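Local coordinates for protein probable 3-hydroxyisobutyrate dehydrogenase (Pseudomonas aeruginosa, PDB 3OBB) that oxidises L-serine and methyl-L-serine with NAD(+) as the acceptor, as a homotetrameric dehydrogenase of the 3-hydroxyisobutyrate dehydrogenase-related family, at residues A[96-101]-A[168-173]; A[119-124]-A[135-140]. All blocks are in the same frame, centred on the assembly; numbering follows the deposited sequence.

Interaction 1: residues A[96-101]-A[168-173]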
ATOM      1  N   CYS A  96     -28.391 -10.449 -12.745  1.00 41.02           N
ATOM      2  CA  CYS A  96     -27.450 -11.281 -11.971  1.00 39.96           C
ATOM      3  C   CYS A  96     -26.008 -11.094 -12.374  1.00 39.65           C
ATOM      4  O   CYS A  96     -25.136 -11.803 -11.884  1.00 37.94           O
ATOM      5  CB  CYS A  96     -27.755 -12.774 -12.121  1.00 39.30           C
ATOM      6  SG  CYS A  96     -29.400 -13.235 -11.623  1.00 38.12           S
ATOM      7  N   SER A  97     -25.766 -10.133 -13.257  1.00 41.19           N
ATOM      8  CA  SER A  97     -24.410  -9.736 -13.577  1.00 41.31           C
ATOM      9  C   SER A  97     -23.815  -9.043 -12.376  1.00 41.01           C
ATOM     10  O   SER A  97     -24.529  -8.610 -11.466  1.00 41.56           O
ATOM     11  CB  SER A  97     -24.416  -8.756 -14.750  1.00 42.57           C
ATOM     12  OG  SER A  97     -25.044  -9.358 -15.861  1.00 44.16           O
ATOM     13  N   THR A  98     -22.503  -8.903 -12.394  1.00 41.32           N
ATOM     14  CA  THR A  98     -21.841  -8.076 -11.413  1.00 41.28           C
ATOM     15  C   THR A  98     -21.523  -6.747 -12.057  1.00 42.65           C
ATOM     16  O   THR A  98     -20.738  -6.677 -13.024  1.00 43.47           O
ATOM     17  CB  THR A  98     -20.566  -8.761 -10.876  1.00 40.80           C
ATOM     18  OG1 THR A  98     -20.955  -9.966 -10.205  1.00 40.13           O
ATOM     19  CG2 THR A  98     -19.842  -7.851  -9.889  1.00 40.24           C
ATOM     20  N   ILE A  99     -22.144  -5.703 -11.508  1.00 41.87           N
ATOM     21  CA  ILE A  99     -22.028  -4.363 -12.043  1.00 43.38           C
ATOM     22  C   ILE A  99     -21.970  -3.400 -10.872  1.00 42.89           C
ATOM     23  O   ILE A  99     -22.343  -3.760  -9.761  1.00 42.59           O
ATOM     24  CB  ILE A  99     -23.222  -4.027 -12.989  1.00 44.62           C
ATOM     25  CG1 ILE A  99     -24.547  -3.945 -12.207  1.00 44.77           C
ATOM     26  CG2 ILE A  99     -23.305  -5.059 -14.117  1.00 43.58           C
ATOM     27  CD1 ILE A  99     -25.780  -3.570 -13.073  1.00 47.89           C
ATOM     28  N   ALA A 100     -21.482  -2.191 -11.107  1.00 43.88           N
ATOM     29  CA  ALA A 100     -21.406  -1.188 -10.057  1.00 44.22           C
ATOM     30  C   ALA A 100     -22.792  -0.959  -9.424  1.00 44.25           C
ATOM     31  O   ALA A 100     -23.801  -0.904 -10.133  1.00 45.73           O
ATOM     32  CB  ALA A 100     -20.816   0.101 -10.591  1.00 46.42           C
ATOM     33  N   PRO A 101     -22.852  -0.915  -8.081  1.00 42.94           N
ATOM     34  CA  PRO A 101     -24.080  -0.606  -7.375  1.00 43.12           C
ATOM     35  C   PRO A 101     -24.825   0.614  -7.913  1.00 45.80           C
ATOM     36  O   PRO A 101     -26.045   0.564  -8.012  1.00 46.60           O
ATOM     37  CB  PRO A 101     -23.591  -0.357  -5.943  1.00 41.59           C
ATOM     38  CG  PRO A 101     -22.482  -1.288  -5.807  1.00 40.45           C
ATOM     39  CD  PRO A 101     -21.774  -1.257  -7.130  1.00 41.60           C
ATOM     40  N   ALA A 168     -28.266  -3.390  -3.248  1.00 37.93           N
ATOM     41  CA  ALA A 168     -27.571  -3.961  -2.072  1.00 35.46           C
ATOM     42  C   ALA A 168     -26.917  -5.293  -2.374  1.00 33.88           C
ATOM     43  O   ALA A 168     -25.924  -5.664  -1.729  1.00 32.38           O
ATOM     44  CB  ALA A 168     -28.519  -4.115  -0.923  1.00 36.26           C
ATOM     45  N   GLY A 169     -27.449  -6.011  -3.370  1.00 37.36           N
ATOM     46  CA  GLY A 169     -26.826  -7.257  -3.793  1.00 35.18           C
ATOM     47  C   GLY A 169     -25.472  -6.930  -4.388  1.00 33.88           C
ATOM     48  O   GLY A 169     -24.481  -7.583  -4.080  1.00 33.22           O
ATOM     49  N   GLN A 170     -25.409  -5.909  -5.245  1.00 34.20           N
ATOM     50  CA  GLN A 170     -24.108  -5.528  -5.815  1.00 33.01           C
ATOM     51  C   GLN A 170     -23.189  -5.042  -4.739  1.00 32.21           C
ATOM     52  O   GLN A 170     -22.002  -5.266  -4.838  1.00 33.42           O
ATOM     53  CB  GLN A 170     -24.224  -4.466  -6.910  1.00 32.79           C
ATOM     54  CG  GLN A 170     -25.105  -4.857  -8.106  1.00 34.83           C
ATOM     55  CD  GLN A 170     -24.625  -6.095  -8.855  1.00 35.11           C
ATOM     56  OE1 GLN A 170     -23.467  -6.502  -8.743  1.00 35.26           O
ATOM     57  NE2 GLN A 170     -25.513  -6.682  -9.641  1.00 32.90           N
ATOM     58  N   VAL A 171     -23.704  -4.342  -3.718  1.00 31.54           N
ATOM     59  CA  VAL A 171     -22.820  -3.792  -2.695  1.00 30.35           C
ATOM     60  C   VAL A 171     -22.183  -4.962  -1.949  1.00 31.01           C
ATOM     61  O   VAL A 171     -20.968  -4.977  -1.745  1.00 31.07           O
ATOM     62  CB  VAL A 171     -23.548  -2.777  -1.701  1.00 30.79           C
ATOM     63  CG1 VAL A 171     -22.599  -2.276  -0.656  1.00 27.30           C
ATOM     64  CG2 VAL A 171     -24.136  -1.558  -2.467  1.00 30.11           C
ATOM     65  N   ALA A 172     -23.003  -5.954  -1.559  1.00 31.94           N
ATOM     66  CA  ALA A 172     -22.514  -7.084  -0.769  1.00 31.72           C
ATOM     67  C   ALA A 172     -21.458  -7.835  -1.589  1.00 31.74           C
ATOM     68  O   ALA A 172     -20.393  -8.202  -1.056  1.00 32.03           O
ATOM     69  CB  ALA A 172     -23.703  -8.011  -0.338  1.00 31.82           C
ATOM     70  N   LYS A 173     -21.736  -7.988  -2.887  1.00 31.39           N
ATOM     71  CA  LYS A 173     -20.885  -8.717  -3.838  1.00 32.27           C
ATOM     72  C   LYS A 173     -19.504  -8.084  -3.992  1.00 31.61           C
ATOM     73  O   LYS A 173     -18.485  -8.777  -3.962  1.00 30.48           O
ATOM     74  CB  LYS A 173     -21.566  -8.835  -5.226  1.00 32.97           C
ATOM     75  CG  LYS A 173     -20.706  -9.541  -6.310  1.00 34.13           C
ATOM     76  CD  LYS A 173     -20.362 -10.986  -5.921  1.00 36.05           C
ATOM     77  CE  LYS A 173     -19.367 -11.628  -6.889  1.00 35.29           C
ATOM     78  NZ  LYS A 173     -19.910 -11.781  -8.286  1.00 39.33           N
TER

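Interaction 2: residues A[119-124]-A[135-140]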
ATOM      1  N   LEU A 119     -34.859  -7.398  -9.235  1.00 51.93           N
ATOM      2  CA  LEU A 119     -33.847  -7.677  -8.224  1.00 47.94           C
ATOM      3  C   LEU A 119     -32.462  -7.586  -8.859  1.00 45.72           C
ATOM      4  O   LEU A 119     -32.273  -7.979 -10.021  1.00 45.18           O
ATOM      5  CB  LEU A 119     -34.045  -9.088  -7.660  1.00 46.72           C
ATOM      6  CG  LEU A 119     -35.354  -9.423  -6.958  1.00 48.36           C
ATOM      7  CD1 LEU A 119     -35.357 -10.893  -6.600  1.00 45.97           C
ATOM      8  CD2 LEU A 119     -35.570  -8.526  -5.716  1.00 44.95           C
ATOM      9  N   ASP A 120     -31.497  -7.063  -8.112  1.00 43.87           N
ATOM     10  CA  ASP A 120     -30.090  -7.316  -8.437  1.00 41.06           C
ATOM     11  C   ASP A 120     -29.667  -8.534  -7.612  1.00 39.29           C
ATOM     12  O   ASP A 120     -29.805  -8.556  -6.393  1.00 39.53           O
ATOM     13  CB  ASP A 120     -29.175  -6.076  -8.234  1.00 40.67           C
ATOM     14  CG  ASP A 120     -29.254  -5.476  -6.814  1.00 40.13           C
ATOM     15  OD1 ASP A 120     -30.226  -4.777  -6.460  1.00 42.24           O
ATOM     16  OD2 ASP A 120     -28.307  -5.672  -6.048  1.00 39.09           O
ATOM     17  N   ALA A 121     -29.204  -9.568  -8.287  1.00 37.73           N
ATOM     18  CA  ALA A 121     -28.887 -10.800  -7.619  1.00 36.89           C
ATOM     19  C   ALA A 121     -27.596 -11.414  -8.189  1.00 36.10           C
ATOM     20  O   ALA A 121     -27.621 -12.527  -8.773  1.00 35.82           O
ATOM     21  CB  ALA A 121     -30.054 -11.773  -7.707  1.00 38.45           C
ATOM     22  N   PRO A 122     -26.478 -10.681  -8.042  1.00 34.74           N
ATOM     23  CA  PRO A 122     -25.160 -11.144  -8.439  1.00 34.70           C
ATOM     24  C   PRO A 122     -24.821 -12.376  -7.669  1.00 34.90           C
ATOM     25  O   PRO A 122     -25.349 -12.635  -6.564  1.00 34.70           O
ATOM     26  CB  PRO A 122     -24.233 -10.027  -7.975  1.00 33.48           C
ATOM     27  CG  PRO A 122     -25.044  -9.342  -6.864  1.00 33.81           C
ATOM     28  CD  PRO A 122     -26.392  -9.335  -7.457  1.00 36.02           C
ATOM     29  N   VAL A 123     -23.879 -13.100  -8.220  1.00 35.43           N
ATOM     30  CA  VAL A 123     -23.728 -14.457  -7.842  1.00 36.99           C
ATOM     31  C   VAL A 123     -22.280 -14.700  -7.423  1.00 37.28           C
ATOM     32  O   VAL A 123     -21.352 -13.985  -7.860  1.00 37.21           O
ATOM     33  CB  VAL A 123     -24.294 -15.313  -9.010  1.00 37.88           C
ATOM     34  CG1 VAL A 123     -23.245 -15.662  -9.997  1.00 37.96           C
ATOM     35  CG2 VAL A 123     -25.034 -16.496  -8.491  1.00 40.54           C
ATOM     36  N   SER A 124     -22.093 -15.672  -6.531  1.00 37.82           N
ATOM     37  CA  SER A 124     -20.773 -16.000  -6.010  1.00 39.16           C
ATOM     38  C   SER A 124     -20.667 -17.537  -5.964  1.00 40.15           C
ATOM     39  O   SER A 124     -21.637 -18.228  -5.663  1.00 40.97           O
ATOM     40  CB  SER A 124     -20.637 -15.324  -4.634  1.00 38.46           C
ATOM     41  OG  SER A 124     -19.565 -15.811  -3.888  1.00 42.42           O
ATOM     42  N   LEU A 135     -24.705 -22.051  -6.238  1.00 39.52           N
ATOM     43  CA  LEU A 135     -24.321 -20.647  -6.207  1.00 38.12           C
ATOM     44  C   LEU A 135     -24.896 -19.913  -5.005  1.00 37.38           C
ATOM     45  O   LEU A 135     -25.968 -20.234  -4.522  1.00 38.69           O
ATOM     46  CB  LEU A 135     -24.830 -19.953  -7.481  1.00 36.22           C
ATOM     47  CG  LEU A 135     -24.172 -20.307  -8.798  1.00 35.83           C
ATOM     48  CD1 LEU A 135     -24.906 -19.571  -9.934  1.00 35.52           C
ATOM     49  CD2 LEU A 135     -22.679 -19.964  -8.753  1.00 35.40           C
ATOM     50  N   THR A 136     -24.205 -18.907  -4.522  1.00 37.07           N
ATOM     51  CA  THR A 136     -24.903 -18.006  -3.594  1.00 37.28           C
ATOM     52  C   THR A 136     -25.393 -16.771  -4.330  1.00 35.92           C
ATOM     53  O   THR A 136     -24.726 -16.252  -5.208  1.00 35.00           O
ATOM     54  CB  THR A 136     -24.187 -17.762  -2.210  1.00 37.78           C
ATOM     55  OG1 THR A 136     -24.162 -16.349  -1.850  1.00 37.72           O
ATOM     56  CG2 THR A 136     -22.849 -18.364  -2.180  1.00 37.42           C
ATOM     57  N   PHE A 137     -26.608 -16.371  -4.016  1.00 35.68           N
ATOM     58  CA  PHE A 137     -27.129 -15.164  -4.576  1.00 35.60           C
ATOM     59  C   PHE A 137     -27.110 -14.122  -3.512  1.00 36.09           C
ATOM     60  O   PHE A 137     -27.431 -14.406  -2.358  1.00 37.21           O
ATOM     61  CB  PHE A 137     -28.552 -15.381  -5.084  1.00 35.72           C
ATOM     62  CG  PHE A 137     -28.627 -16.231  -6.315  1.00 35.84           C
ATOM     63  CD1 PHE A 137     -28.714 -17.622  -6.214  1.00 35.18           C
ATOM     64  CD2 PHE A 137     -28.605 -15.643  -7.585  1.00 34.95           C
ATOM     65  CE1 PHE A 137     -28.812 -18.418  -7.342  1.00 33.53           C
ATOM     66  CE2 PHE A 137     -28.693 -16.422  -8.731  1.00 36.35           C
ATOM     67  CZ  PHE A 137     -28.809 -17.824  -8.618  1.00 35.96           C
HETATM   68  N   MSE A 138     -26.760 -12.908  -3.911  1.00 36.46           N
HETATM   69  CA  MSE A 138     -26.793 -11.749  -3.016  1.00 37.94           C
HETATM   70  C   MSE A 138     -27.747 -10.728  -3.614  1.00 38.14           C
HETATM   71  O   MSE A 138     -27.505 -10.161  -4.675  1.00 37.35           O
HETATM   72  CB  MSE A 138     -25.400 -11.168  -2.839  1.00 36.74           C
HETATM   73  CG  MSE A 138     -24.427 -12.177  -2.281  1.00 37.64           C
HETATM   74 SE   MSE A 138     -22.613 -11.491  -2.275  0.70 37.65          SE
HETATM   75  CE  MSE A 138     -21.671 -13.048  -1.588  1.00 34.58           C
ATOM     76  N   VAL A 139     -28.851 -10.518  -2.919  1.00 39.18           N
ATOM     77  CA  VAL A 139     -30.039  -9.968  -3.559  1.00 40.22           C
ATOM     78  C   VAL A 139     -30.412  -8.615  -2.977  1.00 40.97           C
ATOM     79  O   VAL A 139     -30.606  -8.499  -1.768  1.00 42.63           O
ATOM     80  CB  VAL A 139     -31.205 -10.955  -3.386  1.00 41.17           C
ATOM     81  CG1 VAL A 139     -32.499 -10.403  -3.945  1.00 42.93           C
ATOM     82  CG2 VAL A 139     -30.851 -12.279  -4.046  1.00 39.43           C
ATOM     83  N   GLY A 140     -30.506  -7.602  -3.831  1.00 40.62           N
ATOM     84  CA  GLY A 140     -31.102  -6.328  -3.459  1.00 41.45           C
ATOM     85  C   GLY A 140     -32.464  -6.140  -4.109  1.00 44.13           C
ATOM     86  O   GLY A 140     -32.674  -6.587  -5.233  1.00 43.96           O
TER

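Interaction 1: residues A[96-101]-A[168-173]
The active site lies where the loop after strand 92-95 of the Rossmann-type domain meets the start of helix 168-196. Thr98, an NAD(+)-binding residue, and Lys173, the active-site residue, touch here. Lys173 NZ donates to Thr98 OG1 at 2.8 Å, and the two side chains meet at about a right angle. The lysine chain leaves the helix with CG anti to its backbone N (chi1 178°) and bends at its second and fourth torsions, which brings NZ over to the loop.

Gln170 reads the loop backbone with its amide. NE2 gives a nearly straight bond of 2.8 Å to Ser97 O, which lies in the plane of the Gln170 amide. OE1 accepts from Ile99 N at 3.2 Å, with the donor well above the carbonyl plane and not on a lone pair. Ile99 O and Gln170 OE1, both acceptors, face each other at 3.1 Å without a bond, an unfavourable approach. The Pro101 ring lies against Val171 CG2, 3.7 Å from Pro101 CB, and against Gln170 CB.

Two bonds hold the Gln170 amide in one rotation and tie down the backbone on both sides of Thr98. Lys173 NZ is held by Thr98 OG1 and by Val123 O, consistent with a positioned catalytic lysine.

Interaction 2: residues A[119-124]-A[135-140]
Asp120 to Ser124 run antiparallel to Thr136 to Gly140, and five backbone hydrogen bonds join the two segments. Asp120 and Gly140 form a hydrogen-bonded pair, with Gly140 N to Asp120 O at 2.8 Å. Ser124 and Thr136 form another, with Thr136 N to Ser124 O at 2.9 Å. Between them the first strand is interrupted at Ala121 and Pro122. There Met138 N reaches Pro122 O at 3.0 Å, nearly in line with the carbonyl. CA-H...O contacts add to these, such as Ala121 CA to Met138 O.

The apolar contacts centre on Val123. Phe137 CG is anti to its carbonyl carbon (chi1 -71°), and a chi2 of 88° turns a ring face to Val123 CG2. This is a CH-pi contact, 3.9 Å from CG2 to the centroid. The same methyl also meets Leu135 CD1, though the closeness of that pair is doubtful. Ala121 O lies at the edge of the Phe137 ring. Ala121 CB meets Val139 CG2 at 3.8 Å, and Leu119 CD1 meets Val139 CG1. The extended side chain of Met138, a selenomethionine, brings its CE to Ser124 CB at 3.9 Å.

Phe137 and Ala121 pack on helix 143-156, while Pro122 and Met138 pack on helix 168-196. Strand 117-124 also bonds to strand 92-95, and strand 135-140 is next to strand 159-164.

Interaction 2 is nested in the chain loop that interaction 1 closes, and their centres are about 7 Å apart. Strand 117-124 joins them through two polar links. Lys173 NZ donates to Val123 O at 2.7 Å. Asp120 OD2 accepts from Gln170 N at 3.0 Å at the start of helix 168-196; OD1 is held by His108 and Gly167 N. Pro122 fits against Thr98, Gln170 and Lys173. Strand 117-124 thus probably helps to place Lys173 NZ. A bound EPE molecule, probably a crystallisation component, lies beside both contacts. Its nearest atoms are about 3 Å from the Lys173 side chain, in a long, weak ion pair, and about 4 Å from the Ser124 side chain.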